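Local coordinates for water-Soluble Chlorophyll Protein (Brassica oleracea var. botrytis, PDB 6S2Z) that binds chlorophyll b as a water-soluble tetramer and may also inhibit proteases, at residues R1-D6 against Y71-T76; L38-L43 against W87-E92; L43-T48 against I111-E116. All coordinates share one frame; numbering follows the deposited sequence.

Contact 1 of 3, residues R1-D6 against Y71-T76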
loop_
_atom_site.group_PDB
_atom_site.type_symbol
_atom_site.label_atom_id
_atom_site.label_comp_id
_atom_site.label_asym_id
_atom_site.label_seq_id
_atom_site.Cartn_x
_atom_site.Cartn_y
_atom_site.Cartn_z
ATOM N N ARG A 1 13.808 -42.963 7.211
ATOM C CA ARG A 1 14.399 -41.750 6.547
ATOM C C ARG A 1 14.757 -42.095 5.101
ATOM O O ARG A 1 15.382 -43.119 4.841
ATOM C CB ARG A 1 15.648 -41.241 7.280
ATOM C CG ARG A 1 15.408 -40.694 8.678
ATOM C CD ARG A 1 16.606 -39.974 9.274
ATOM N NE ARG A 1 16.217 -39.346 10.535
ATOM C CZ ARG A 1 17.062 -38.771 11.385
ATOM N NH1 ARG A 1 18.354 -38.738 11.099
ATOM N NH2 ARG A 1 16.615 -38.240 12.513
ATOM N N GLU A 2 14.340 -41.238 4.163
ATOM C CA GLU A 2 14.625 -41.431 2.751
ATOM C C GLU A 2 15.052 -40.101 2.145
ATOM O O GLU A 2 14.823 -39.041 2.719
ATOM C CB GLU A 2 13.394 -41.952 1.999
ATOM C CG GLU A 2 13.010 -43.385 2.343
ATOM C CD GLU A 2 14.054 -44.418 1.950
ATOM O OE1 GLU A 2 14.481 -44.404 0.775
ATOM O OE2 GLU A 2 14.443 -45.227 2.820
ATOM N N GLN A 3 15.665 -40.179 0.965
ATOM C CA GLN A 3 16.000 -38.991 0.209
ATOM C C GLN A 3 14.697 -38.360 -0.259
ATOM O O GLN A 3 13.852 -39.041 -0.835
ATOM C CB GLN A 3 16.883 -39.346 -0.989
ATOM C CG GLN A 3 18.297 -39.780 -0.620
ATOM C CD GLN A 3 19.052 -40.237 -1.847
ATOM O OE1 GLN A 3 18.510 -40.296 -2.951
ATOM N NE2 GLN A 3 20.317 -40.571 -1.665
ATOM N N VAL A 4 14.562 -37.055 -0.010
ATOM C CA VAL A 4 13.469 -36.254 -0.531
ATOM C C VAL A 4 13.695 -36.106 -2.030
ATOM O O VAL A 4 14.811 -35.831 -2.452
ATOM C CB VAL A 4 13.393 -34.904 0.222
ATOM C CG1 VAL A 4 12.443 -33.906 -0.436
ATOM C CG2 VAL A 4 13.001 -35.107 1.674
ATOM N N LYS A 5 12.641 -36.297 -2.830
ATOM C CA LYS A 5 12.748 -36.233 -4.283
ATOM C C LYS A 5 12.023 -34.996 -4.820
ATOM O O LYS A 5 10.955 -34.629 -4.348
ATOM C CB LYS A 5 12.212 -37.526 -4.909
ATOM C CG LYS A 5 12.972 -38.786 -4.506
ATOM C CD LYS A 5 12.712 -39.985 -5.399
ATOM C CE LYS A 5 13.336 -41.268 -4.875
ATOM N NZ LYS A 5 12.744 -42.463 -5.528
ATOM N N ASP A 6 12.608 -34.352 -5.825
ATOM C CA ASP A 6 11.977 -33.225 -6.487
ATOM C C ASP A 6 10.907 -33.746 -7.444
ATOM O O ASP A 6 10.726 -34.951 -7.562
ATOM C CB ASP A 6 13.020 -32.347 -7.179
ATOM C CG ASP A 6 13.763 -33.019 -8.330
ATOM O OD1 ASP A 6 13.182 -33.936 -8.978
ATOM O OD2 ASP A 6 14.930 -32.624 -8.564
ATOM N N TYR A 71 22.581 -34.690 0.056
ATOM C CA TYR A 71 21.153 -34.856 -0.170
ATOM C C TYR A 71 20.353 -34.552 1.097
ATOM O O TYR A 71 20.830 -34.739 2.218
ATOM C CB TYR A 71 20.853 -36.244 -0.741
ATOM C CG TYR A 71 21.422 -36.522 -2.114
ATOM C CD1 TYR A 71 21.012 -35.791 -3.219
ATOM C CD2 TYR A 71 22.349 -37.536 -2.323
ATOM C CE1 TYR A 71 21.513 -36.039 -4.489
ATOM C CE2 TYR A 71 22.856 -37.805 -3.589
ATOM C CZ TYR A 71 22.435 -37.053 -4.677
ATOM O OH TYR A 71 22.913 -37.276 -5.937
ATOM N N ILE A 72 19.123 -34.059 0.896
ATOM C CA ILE A 72 18.189 -33.794 1.982
ATOM C C ILE A 72 17.354 -35.051 2.218
ATOM O O ILE A 72 16.823 -35.618 1.267
ATOM C CB ILE A 72 17.312 -32.560 1.672
ATOM C CG1 ILE A 72 18.147 -31.329 1.284
ATOM C CG2 ILE A 72 16.353 -32.281 2.822
ATOM C CD1 ILE A 72 19.094 -30.855 2.356
ATOM N N TYR A 73 17.280 -35.471 3.493
ATOM C CA TYR A 73 16.549 -36.651 3.926
ATOM C C TYR A 73 15.310 -36.229 4.709
ATOM O O TYR A 73 15.247 -35.134 5.254
ATOM C CB TYR A 73 17.443 -37.556 4.787
ATOM C CG TYR A 73 18.322 -38.517 4.023
ATOM C CD1 TYR A 73 19.579 -38.137 3.576
ATOM C CD2 TYR A 73 17.900 -39.811 3.740
ATOM C CE1 TYR A 73 20.386 -39.009 2.859
ATOM C CE2 TYR A 73 18.696 -40.701 3.029
ATOM C CZ TYR A 73 19.944 -40.295 2.584
ATOM O OH TYR A 73 20.745 -41.157 1.894
ATOM N N THR A 74 14.328 -37.129 4.783
ATOM C CA THR A 74 13.107 -36.879 5.531
ATOM C C THR A 74 13.391 -36.957 7.029
ATOM O O THR A 74 14.374 -37.550 7.457
ATOM C CB THR A 74 12.024 -37.890 5.132
ATOM O OG1 THR A 74 12.474 -39.201 5.486
ATOM C CG2 THR A 74 11.698 -37.846 3.655
ATOM N N SER A 75 12.533 -36.332 7.829
ATOM C CA SER A 75 12.495 -36.536 9.272
ATOM C C SER A 75 13.743 -35.992 9.973
ATOM O O SER A 75 14.008 -36.362 11.117
ATOM C CB SER A 75 12.234 -37.986 9.650
ATOM O OG SER A 75 11.249 -38.559 8.804
ATOM N N THR A 76 14.446 -35.068 9.303
ATOM C CA THR A 76 15.689 -34.467 9.762
ATOM C C THR A 76 15.572 -32.936 9.713
ATOM O O THR A 76 15.111 -32.360 8.723
ATOM C CB THR A 76 16.844 -34.982 8.895
ATOM O OG1 THR A 76 16.618 -36.377 8.671
ATOM C CG2 THR A 76 18.206 -34.730 9.510
#
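Q3 and Y73 form a single antiparallel bridge, a non-hydrogen-bonded pair framed by two backbone bonds, T74 N to E2 O at 2.9 Å and V4 N to I72 O at 3.0 Å. The N-terminal residues are thereby laid against the loop that precedes strand 78-82. T74 extends the grip with its side chain: OG1 sits between its own backbone N and carbonyl carbon (chi1 63°), where it accepts the E2 N-H at 3.1 Å with an N-H...O angle of 161°. The other branch, T74 CG2, packs on V4 CG2 at 3.6 Å, on the side where V4 and I72 both reach I126 of strand 125-128. On the far side of the bridge the Q3 methylene CG lies over the face of the Y73 ring, 4.0 Å from its centroid, a CH-pi contact, while NE2 continues toward Y71 CD2. R1 stretches its extended chain along T74 and S75, CG passing T74 O, and brings one guanidinium face over T76 OG1, which stands 3.4 Å above the plane and toward the rim. That hydroxyl donates to T74 O at 2.8 Å, from well above the carbonyl plane. Nearby, S75 OG is hydrogen-bonded to E127 OE1. The polar hold thus rests on backbone groups and one threonine hydroxyl, which hold the N-terminal residues against the 71-76 loop; the exposed arginine probably adds a diffuse attraction toward threonine and carbonyl oxygens rather than a discrete salt bridge.

Contact 2 of 3, residues L38-L43 against W87-E92. With CHL (chlorophyll b), chain B.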
loop_
_atom_site.group_PDB
_atom_site.type_symbol
_atom_site.label_atom_id
_atom_site.label_comp_id
_atom_site.label_asym_id
_atom_site.label_seq_id
_atom_site.Cartn_x
_atom_site.Cartn_y
_atom_site.Cartn_z
ATOM N N LEU A 38 1.161 -2.637 9.233
ATOM C CA LEU A 38 2.180 -1.730 9.725
ATOM C C LEU A 38 2.421 -2.049 11.190
ATOM O O LEU A 38 1.530 -1.852 12.002
ATOM C CB LEU A 38 1.658 -0.297 9.536
ATOM C CG LEU A 38 2.683 0.823 9.341
ATOM C CD1 LEU A 38 3.645 0.547 8.187
ATOM C CD2 LEU A 38 1.970 2.150 9.118
ATOM N N PRO A 39 3.590 -2.609 11.594
ATOM C CA PRO A 39 4.702 -2.902 10.684
ATOM C C PRO A 39 4.379 -4.097 9.789
ATOM O O PRO A 39 3.534 -4.923 10.136
ATOM C CB PRO A 39 5.880 -3.254 11.618
ATOM C CG PRO A 39 5.267 -3.621 12.962
ATOM C CD PRO A 39 3.858 -3.050 12.975
ATOM N N PHE A 40 5.033 -4.169 8.620
ATOM C CA PHE A 40 4.818 -5.292 7.720
ATOM C C PHE A 40 5.982 -6.281 7.832
ATOM O O PHE A 40 5.974 -7.324 7.193
ATOM C CB PHE A 40 4.539 -4.807 6.297
ATOM C CG PHE A 40 5.510 -3.758 5.809
ATOM C CD1 PHE A 40 6.832 -4.086 5.526
ATOM C CD2 PHE A 40 5.105 -2.445 5.630
ATOM C CE1 PHE A 40 7.721 -3.119 5.086
ATOM C CE2 PHE A 40 5.995 -1.477 5.192
ATOM C CZ PHE A 40 7.304 -1.815 4.928
ATOM N N CYS A 41 7.002 -5.936 8.621
ATOM C CA CYS A 41 8.045 -6.896 8.936
ATOM C C CYS A 41 7.741 -7.499 10.300
ATOM O O CYS A 41 7.334 -6.775 11.196
ATOM C CB CYS A 41 9.432 -6.265 8.950
ATOM S SG CYS A 41 9.851 -5.475 7.381
ATOM N N PRO A 42 7.916 -8.829 10.494
ATOM C CA PRO A 42 8.393 -9.713 9.421
ATOM C C PRO A 42 7.301 -10.155 8.442
ATOM O O PRO A 42 6.130 -10.176 8.785
ATOM C CB PRO A 42 8.951 -10.911 10.211
ATOM C CG PRO A 42 8.114 -10.966 11.482
ATOM C CD PRO A 42 7.713 -9.533 11.776
ATOM N N LEU A 43 7.706 -10.532 7.225
ATOM C CA LEU A 43 6.794 -11.006 6.203
ATOM C C LEU A 43 6.284 -12.400 6.550
ATOM O O LEU A 43 6.988 -13.172 7.195
ATOM C CB LEU A 43 7.520 -11.034 4.847
ATOM C CG LEU A 43 7.984 -9.660 4.351
ATOM C CD1 LEU A 43 9.038 -9.780 3.261
ATOM C CD2 LEU A 43 6.790 -8.817 3.893
ATOM N N TRP A 87 15.717 -7.838 -2.559
ATOM C CA TRP A 87 14.967 -7.943 -1.314
ATOM C C TRP A 87 14.818 -6.538 -0.730
ATOM O O TRP A 87 15.678 -6.088 0.032
ATOM C CB TRP A 87 15.674 -8.921 -0.362
ATOM C CG TRP A 87 14.824 -9.472 0.749
ATOM C CD1 TRP A 87 14.638 -8.927 1.989
ATOM C CD2 TRP A 87 14.080 -10.705 0.737
ATOM N NE1 TRP A 87 13.794 -9.712 2.730
ATOM C CE2 TRP A 87 13.441 -10.812 1.990
ATOM C CE3 TRP A 87 13.873 -11.714 -0.210
ATOM C CZ2 TRP A 87 12.625 -11.895 2.315
ATOM C CZ3 TRP A 87 13.066 -12.787 0.112
ATOM C CH2 TRP A 87 12.447 -12.872 1.358
ATOM N N PRO A 88 13.765 -5.780 -1.130
ATOM C CA PRO A 88 13.628 -4.366 -0.770
ATOM C C PRO A 88 13.096 -3.992 0.607
ATOM O O PRO A 88 13.218 -2.835 1.001
ATOM C CB PRO A 88 12.572 -3.833 -1.750
ATOM C CG PRO A 88 11.759 -5.039 -2.132
ATOM C CD PRO A 88 12.712 -6.210 -2.057
ATOM N N VAL A 89 12.466 -4.937 1.312
ATOM C CA VAL A 89 11.957 -4.648 2.645
ATOM C C VAL A 89 12.393 -5.733 3.633
ATOM O O VAL A 89 12.698 -6.858 3.241
ATOM C CB VAL A 89 10.428 -4.449 2.644
ATOM C CG1 VAL A 89 10.006 -3.283 1.763
ATOM C CG2 VAL A 89 9.691 -5.713 2.247
ATOM N N CYS A 90 12.390 -5.368 4.925
ATOM C CA CYS A 90 12.575 -6.293 6.032
ATOM C C CYS A 90 14.001 -6.822 6.043
ATOM O O CYS A 90 14.225 -8.003 6.295
ATOM C CB CYS A 90 11.589 -7.455 5.952
ATOM S SG CYS A 90 9.862 -6.900 5.952
ATOM N N ASN A 91 14.951 -5.907 5.823
ATOM C CA ASN A 91 16.336 -6.248 5.524
ATOM C C ASN A 91 17.161 -6.503 6.778
ATOM O O ASN A 91 18.249 -7.057 6.680
ATOM C CB ASN A 91 16.997 -5.166 4.681
ATOM C CG ASN A 91 16.650 -5.370 3.232
ATOM O OD1 ASN A 91 16.011 -4.503 2.633
ATOM N ND2 ASN A 91 17.005 -6.537 2.705
ATOM N N GLU A 92 16.650 -6.049 7.923
ATOM C CA GLU A 92 17.295 -6.246 9.209
ATOM C C GLU A 92 17.067 -7.692 9.655
ATOM O O GLU A 92 17.727 -8.144 10.585
ATOM C CB GLU A 92 16.823 -5.177 10.204
ATOM C CG GLU A 92 15.318 -5.201 10.494
ATOM C CD GLU A 92 14.327 -4.729 9.426
ATOM O OE1 GLU A 92 14.760 -4.114 8.416
ATOM O OE2 GLU A 92 13.104 -4.955 9.617
HETATM MG MG CHL B . 5.624 -10.910 -2.199
HETATM C CHA CHL B . 3.747 -12.443 -4.575
HETATM C CHB CHL B . 2.865 -9.168 -1.338
HETATM C CHC CHL B . 7.546 -8.922 -0.251
HETATM C CHD CHL B . 8.517 -12.112 -3.774
HETATM N NA CHL B . 3.659 -10.965 -2.653
HETATM C C1A CHL B . 3.087 -11.694 -3.496
HETATM C C2A CHL B . 1.615 -11.676 -3.460
HETATM C C3A CHL B . 1.361 -10.500 -2.581
HETATM C C4A CHL B . 2.722 -10.178 -2.157
HETATM C CMA CHL B . 0.776 -9.360 -3.374
HETATM C CAA CHL B . 0.941 -12.994 -3.103
HETATM C CBA CHL B . -0.551 -12.933 -2.902
HETATM C CGA CHL B . -1.431 -13.119 -4.102
HETATM O O1A CHL B . -1.710 -14.182 -4.470
HETATM O O2A CHL B . -2.017 -11.997 -4.744
HETATM N NB CHL B . 5.250 -9.305 -0.952
HETATM C C1B CHL B . 4.100 -8.689 -0.727
HETATM C C2B CHL B . 4.129 -7.527 0.153
HETATM C C3B CHL B . 5.528 -7.478 0.457
HETATM C C4B CHL B . 6.115 -8.601 -0.263
HETATM C CMB CHL B . 3.019 -6.634 0.594
HETATM C CAB CHL B . 6.231 -6.520 1.325
HETATM C CBB CHL B . 6.065 -5.254 1.256
HETATM N NC CHL B . 7.665 -10.567 -2.025
HETATM C C1C CHL B . 8.278 -9.735 -1.217
HETATM C C2C CHL B . 9.731 -9.738 -1.340
HETATM C C3C CHL B . 10.027 -10.671 -2.365
HETATM C C4C CHL B . 8.684 -11.099 -2.722
HETATM C CMC CHL B . 10.767 -8.972 -0.635
HETATM O OMC CHL B . 10.514 -8.232 0.246
HETATM C CAC CHL B . 11.365 -11.050 -2.917
HETATM C CBC CHL B . 11.761 -10.123 -4.006
HETATM N ND CHL B . 6.129 -12.056 -3.810
HETATM C C1D CHL B . 7.238 -12.459 -4.377
HETATM C C2D CHL B . 7.002 -13.266 -5.595
HETATM C C3D CHL B . 5.551 -13.243 -5.607
HETATM C C4D CHL B . 5.167 -12.553 -4.589
HETATM C CMD CHL B . 7.862 -14.011 -6.568
HETATM C CAD CHL B . 4.373 -13.706 -6.359
HETATM O OBD CHL B . 4.399 -14.430 -7.370
HETATM C CBD CHL B . 3.161 -13.207 -5.695
HETATM C CGD CHL B . 2.276 -12.461 -6.631
HETATM O O1D CHL B . 1.215 -12.861 -6.915
HETATM O O2D CHL B . 2.656 -11.257 -7.237
HETATM C CED CHL B . 1.950 -10.752 -8.307
HETATM C C1 CHL B . -2.127 -11.730 -6.111
HETATM C C2 CHL B . -2.850 -10.432 -6.202
HETATM C C3 CHL B . -2.597 -9.548 -7.158
HETATM C C4 CHL B . -1.608 -9.849 -8.196
HETATM C C5 CHL B . -3.305 -8.256 -7.213
HETATM C C6 CHL B . -2.321 -7.130 -7.054
HETATM C C7 CHL B . -1.364 -7.280 -5.902
HETATM C C8 CHL B . -0.413 -6.100 -5.860
HETATM C C9 CHL B . 0.972 -6.453 -6.351
HETATM C C10 CHL B . -0.373 -5.472 -4.487
HETATM C C11 CHL B . -1.645 -4.734 -4.253
HETATM C C12 CHL B . -1.427 -3.735 -3.158
HETATM C C13 CHL B . -2.714 -3.316 -2.482
HETATM C C14 CHL B . -3.603 -2.510 -3.392
HETATM C C15 CHL B . -2.386 -2.513 -1.244
HETATM C C16 CHL B . -3.590 -2.393 -0.327
HETATM C C17 CHL B . -3.299 -1.546 0.900
HETATM C C18 CHL B . -4.339 -1.798 1.967
HETATM C C19 CHL B . -3.713 -1.809 3.318
HETATM C C20 CHL B . -5.336 -0.699 1.932
#
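The C41-C90 disulfide ties two loops of the Kunitz-type beta-trefoil together beside the chlorophyll b pocket. The SG atoms are 2.0 Å apart with a left-handed bridge (chi3 -91°), and in both cysteines SG turns away from the carbonyl carbon, bringing the two side chains directly against each other. Packing is dense on the pigment side of this bond. L43 CG rests 3.7 Å from C90 SG, and its two methyls divide the work, CD1 lying between W87, V89 and the formyl oxygen of the pigment while CD2 meets the vinyl carbon CAB at 3.5 Å. F40 swings its ring in between its own backbone N and carbonyl carbon (chi1 48°), presenting the ring edge to C90 SG, a sulfur-aromatic contact, and placing CE1 3.9 Å from V89 CB. The same phenylalanine packs on F40 of the third subunit, so the disulfide lies close to a tetramer interface. The other side is looser and open to solvent. There E92, exposed, bends back only far enough for OE2 to come within 4.0 Å of C41 CB, and N91 turns away from 38-43 to close its own loop, ND2 donating to W87 O at 3.0 Å. Toward the pigment, the formyl group that distinguishes chlorophyll b from chlorophyll a packs against apolar side chains: its carbon CMC lies over the centre of one face of the W87 indole, 4.0 Å above the plane, and its oxygen OMC touches V89 CG2 at 3.3 Å.

Contact 3 of 3, residues L43-T48 against I111-E116. With CHL (chlorophyll b), chain B.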
loop_
_atom_site.group_PDB
_atom_site.type_symbol
_atom_site.label_atom_id
_atom_site.label_comp_id
_atom_site.label_asym_id
_atom_site.label_seq_id
_atom_site.Cartn_x
_atom_site.Cartn_y
_atom_site.Cartn_z
ATOM N N LEU A 43 7.706 -10.532 7.225
ATOM C CA LEU A 43 6.794 -11.006 6.203
ATOM C C LEU A 43 6.284 -12.400 6.550
ATOM O O LEU A 43 6.988 -13.172 7.195
ATOM C CB LEU A 43 7.520 -11.034 4.847
ATOM C CG LEU A 43 7.984 -9.660 4.351
ATOM C CD1 LEU A 43 9.038 -9.780 3.261
ATOM C CD2 LEU A 43 6.790 -8.817 3.893
ATOM N N GLY A 44 5.093 -12.742 6.047
ATOM C CA GLY A 44 4.635 -14.119 6.107
ATOM C C GLY A 44 4.878 -14.820 4.779
ATOM O O GLY A 44 5.592 -14.294 3.932
ATOM N N ILE A 45 4.279 -16.004 4.612
ATOM C CA ILE A 45 4.465 -16.827 3.429
ATOM C C ILE A 45 3.088 -17.266 2.962
ATOM O O ILE A 45 2.234 -17.605 3.768
ATOM C CB ILE A 45 5.385 -18.039 3.702
ATOM C CG1 ILE A 45 6.644 -17.621 4.461
ATOM C CG2 ILE A 45 5.732 -18.769 2.407
ATOM C CD1 ILE A 45 7.674 -18.748 4.604
ATOM N N THR A 46 2.882 -17.218 1.649
ATOM C CA THR A 46 1.567 -17.301 1.054
ATOM C C THR A 46 1.710 -18.156 -0.202
ATOM O O THR A 46 2.772 -18.153 -0.839
ATOM C CB THR A 46 1.084 -15.882 0.697
ATOM O OG1 THR A 46 1.129 -15.097 1.892
ATOM C CG2 THR A 46 -0.308 -15.856 0.107
ATOM N N GLN A 47 0.636 -18.874 -0.577
ATOM C CA GLN A 47 0.617 -19.419 -1.922
ATOM C C GLN A 47 0.040 -18.354 -2.835
ATOM O O GLN A 47 -1.063 -17.875 -2.591
ATOM C CB GLN A 47 -0.184 -20.717 -2.037
ATOM C CG GLN A 47 -0.162 -21.268 -3.456
ATOM C CD GLN A 47 -1.144 -22.386 -3.735
ATOM O OE1 GLN A 47 -2.029 -22.690 -2.931
ATOM N NE2 GLN A 47 -0.998 -22.999 -4.901
ATOM N N THR A 48 0.772 -17.989 -3.883
ATOM C CA THR A 48 0.193 -17.040 -4.822
ATOM C C THR A 48 -0.995 -17.711 -5.504
ATOM O O THR A 48 -0.940 -18.906 -5.759
ATOM C CB THR A 48 1.216 -16.517 -5.846
ATOM O OG1 THR A 48 0.509 -15.678 -6.770
ATOM C CG2 THR A 48 1.932 -17.601 -6.626
ATOM N N ILE A 111 3.734 -18.869 9.885
ATOM C CA ILE A 111 5.092 -18.985 9.381
ATOM C C ILE A 111 5.563 -17.628 8.847
ATOM O O ILE A 111 4.937 -17.013 7.987
ATOM C CB ILE A 111 5.235 -20.112 8.343
ATOM C CG1 ILE A 111 4.485 -21.375 8.786
ATOM C CG2 ILE A 111 6.716 -20.382 8.104
ATOM C CD1 ILE A 111 5.088 -22.086 9.994
ATOM N N ILE A 112 6.684 -17.150 9.386
ATOM C CA ILE A 112 7.206 -15.843 9.023
ATOM C C ILE A 112 8.587 -16.078 8.422
ATOM O O ILE A 112 9.052 -17.212 8.333
ATOM C CB ILE A 112 7.277 -14.941 10.276
ATOM C CG1 ILE A 112 8.108 -15.602 11.387
ATOM C CG2 ILE A 112 5.885 -14.576 10.765
ATOM C CD1 ILE A 112 8.722 -14.652 12.391
ATOM N N ILE A 113 9.230 -14.982 8.032
ATOM C CA ILE A 113 10.550 -14.970 7.437
ATOM C C ILE A 113 11.424 -14.090 8.325
ATOM O O ILE A 113 11.042 -12.962 8.625
ATOM C CB ILE A 113 10.474 -14.422 5.996
ATOM C CG1 ILE A 113 9.620 -15.314 5.089
ATOM C CG2 ILE A 113 11.859 -14.274 5.417
ATOM C CD1 ILE A 113 9.200 -14.644 3.804
ATOM N N GLY A 114 12.591 -14.613 8.722
ATOM C CA GLY A 114 13.535 -13.866 9.537
ATOM C C GLY A 114 14.009 -14.630 10.765
ATOM O O GLY A 114 14.343 -14.024 11.774
ATOM N N GLY A 115 14.050 -15.960 10.666
ATOM C CA GLY A 115 14.430 -16.782 11.798
ATOM C C GLY A 115 15.940 -16.841 11.952
ATOM O O GLY A 115 16.660 -16.648 10.979
ATOM N N GLU A 116 16.404 -17.120 13.180
ATOM C CA GLU A 116 17.820 -17.338 13.448
ATOM C C GLU A 116 18.181 -18.805 13.188
ATOM O O GLU A 116 17.501 -19.724 13.645
ATOM C CB GLU A 116 18.192 -16.887 14.864
ATOM C CG GLU A 116 17.714 -15.477 15.195
ATOM C CD GLU A 116 18.281 -14.789 16.441
ATOM O OE1 GLU A 116 18.733 -15.500 17.388
ATOM O OE2 GLU A 116 18.265 -13.528 16.472
HETATM MG MG CHL B . 5.624 -10.910 -2.199
HETATM C CHA CHL B . 3.747 -12.443 -4.575
HETATM C CHB CHL B . 2.865 -9.168 -1.338
HETATM C CHC CHL B . 7.546 -8.922 -0.251
HETATM C CHD CHL B . 8.517 -12.112 -3.774
HETATM N NA CHL B . 3.659 -10.965 -2.653
HETATM C C1A CHL B . 3.087 -11.694 -3.496
HETATM C C2A CHL B . 1.615 -11.676 -3.460
HETATM C C3A CHL B . 1.361 -10.500 -2.581
HETATM C C4A CHL B . 2.722 -10.178 -2.157
HETATM C CMA CHL B . 0.776 -9.360 -3.374
HETATM C CAA CHL B . 0.941 -12.994 -3.103
HETATM C CBA CHL B . -0.551 -12.933 -2.902
HETATM C CGA CHL B . -1.431 -13.119 -4.102
HETATM O O1A CHL B . -1.710 -14.182 -4.470
HETATM O O2A CHL B . -2.017 -11.997 -4.744
HETATM N NB CHL B . 5.250 -9.305 -0.952
HETATM C C1B CHL B . 4.100 -8.689 -0.727
HETATM C C2B CHL B . 4.129 -7.527 0.153
HETATM C C3B CHL B . 5.528 -7.478 0.457
HETATM C C4B CHL B . 6.115 -8.601 -0.263
HETATM C CMB CHL B . 3.019 -6.634 0.594
HETATM C CAB CHL B . 6.231 -6.520 1.325
HETATM C CBB CHL B . 6.065 -5.254 1.256
HETATM N NC CHL B . 7.665 -10.567 -2.025
HETATM C C1C CHL B . 8.278 -9.735 -1.217
HETATM C C2C CHL B . 9.731 -9.738 -1.340
HETATM C C3C CHL B . 10.027 -10.671 -2.365
HETATM C C4C CHL B . 8.684 -11.099 -2.722
HETATM C CMC CHL B . 10.767 -8.972 -0.635
HETATM O OMC CHL B . 10.514 -8.232 0.246
HETATM C CAC CHL B . 11.365 -11.050 -2.917
HETATM C CBC CHL B . 11.761 -10.123 -4.006
HETATM N ND CHL B . 6.129 -12.056 -3.810
HETATM C C1D CHL B . 7.238 -12.459 -4.377
HETATM C C2D CHL B . 7.002 -13.266 -5.595
HETATM C C3D CHL B . 5.551 -13.243 -5.607
HETATM C C4D CHL B . 5.167 -12.553 -4.589
HETATM C CMD CHL B . 7.862 -14.011 -6.568
HETATM C CAD CHL B . 4.373 -13.706 -6.359
HETATM O OBD CHL B . 4.399 -14.430 -7.370
HETATM C CBD CHL B . 3.161 -13.207 -5.695
HETATM C CGD CHL B . 2.276 -12.461 -6.631
HETATM O O1D CHL B . 1.215 -12.861 -6.915
HETATM O O2D CHL B . 2.656 -11.257 -7.237
HETATM C CED CHL B . 1.950 -10.752 -8.307
HETATM C C1 CHL B . -2.127 -11.730 -6.111
HETATM C C2 CHL B . -2.850 -10.432 -6.202
HETATM C C3 CHL B . -2.597 -9.548 -7.158
HETATM C C4 CHL B . -1.608 -9.849 -8.196
HETATM C C5 CHL B . -3.305 -8.256 -7.213
HETATM C C6 CHL B . -2.321 -7.130 -7.054
HETATM C C7 CHL B . -1.364 -7.280 -5.902
HETATM C C8 CHL B . -0.413 -6.100 -5.860
HETATM C C9 CHL B . 0.972 -6.453 -6.351
HETATM C C10 CHL B . -0.373 -5.472 -4.487
HETATM C C11 CHL B . -1.645 -4.734 -4.253
HETATM C C12 CHL B . -1.427 -3.735 -3.158
HETATM C C13 CHL B . -2.714 -3.316 -2.482
HETATM C C14 CHL B . -3.603 -2.510 -3.392
HETATM C C15 CHL B . -2.386 -2.513 -1.244
HETATM C C16 CHL B . -3.590 -2.393 -0.327
HETATM C C17 CHL B . -3.299 -1.546 0.900
HETATM C C18 CHL B . -4.339 -1.798 1.967
HETATM C C19 CHL B . -3.713 -1.809 3.318
HETATM C C20 CHL B . -5.336 -0.699 1.932
HETATM O O HOH W 1 10.524 -10.630 6.973
HETATM O O HOH W 2 2.677 -16.703 6.846
#
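I45 and I113 both turn CG1 away from the carbonyl carbon (chi1 -47° and -63°) and run on extended to CD1, so their chains meet at about a right angle with the two CG1 atoms 3.8 Å apart. I45 CD1 also reaches I111 CG2 at 4.0 Å, and I113 CD1 comes to rest on G44 O. The strands 44-47 and 111-113 that carry these side chains run at 115° to each other, and little direct backbone bonding survives: I113 N gives L43 O a weak, bent bond of 3.0 Å. Two waters fill in where the backbones part. One accepts from L43 N at 2.8 Å and donates to I113 O; the other sits between I45 N and I111 O, accepting the amide at 2.8 Å. The waters thus offer partners to backbone groups that the strands do not pair directly, within an otherwise apolar setting, which L157 of strand 155-160 and W97 of strand 97-99 extend round I45. Further along, T48 points OG1 anti to its backbone N and donates to O1D, the carbomethoxy carbonyl of chlorophyll b, at 2.9 Å; L49 N gives the pigment another hydrogen bond. With I113 packing on P32, the axial binding residue of the chlorophyll magnesium, the crossing joins the hydrophobic interior of the beta-trefoil to its chlorophyll-binding site.

Along the chain the segments alternate: 1-6, then 38-43 and 43-48, then 71-76, 87-92 and 111-116, so the three contacts cross in sequence within one beta-trefoil domain. Contacts 2 and 3 are neighbours, with centres about 10 Å apart; they share L43, meet where P42 packs on I112 and I113, and both touch the same chlorophyll b. Contact 1 lies beyond the chain's centre, about 31 Å from contact 2 and 22 Å from contact 3 between centres. One end of the fold thus fastens the N-terminal residues, while the other holds the pigment and, at contact 2, meets neighbouring subunits, with contact 3 leading from the buried strands toward that end.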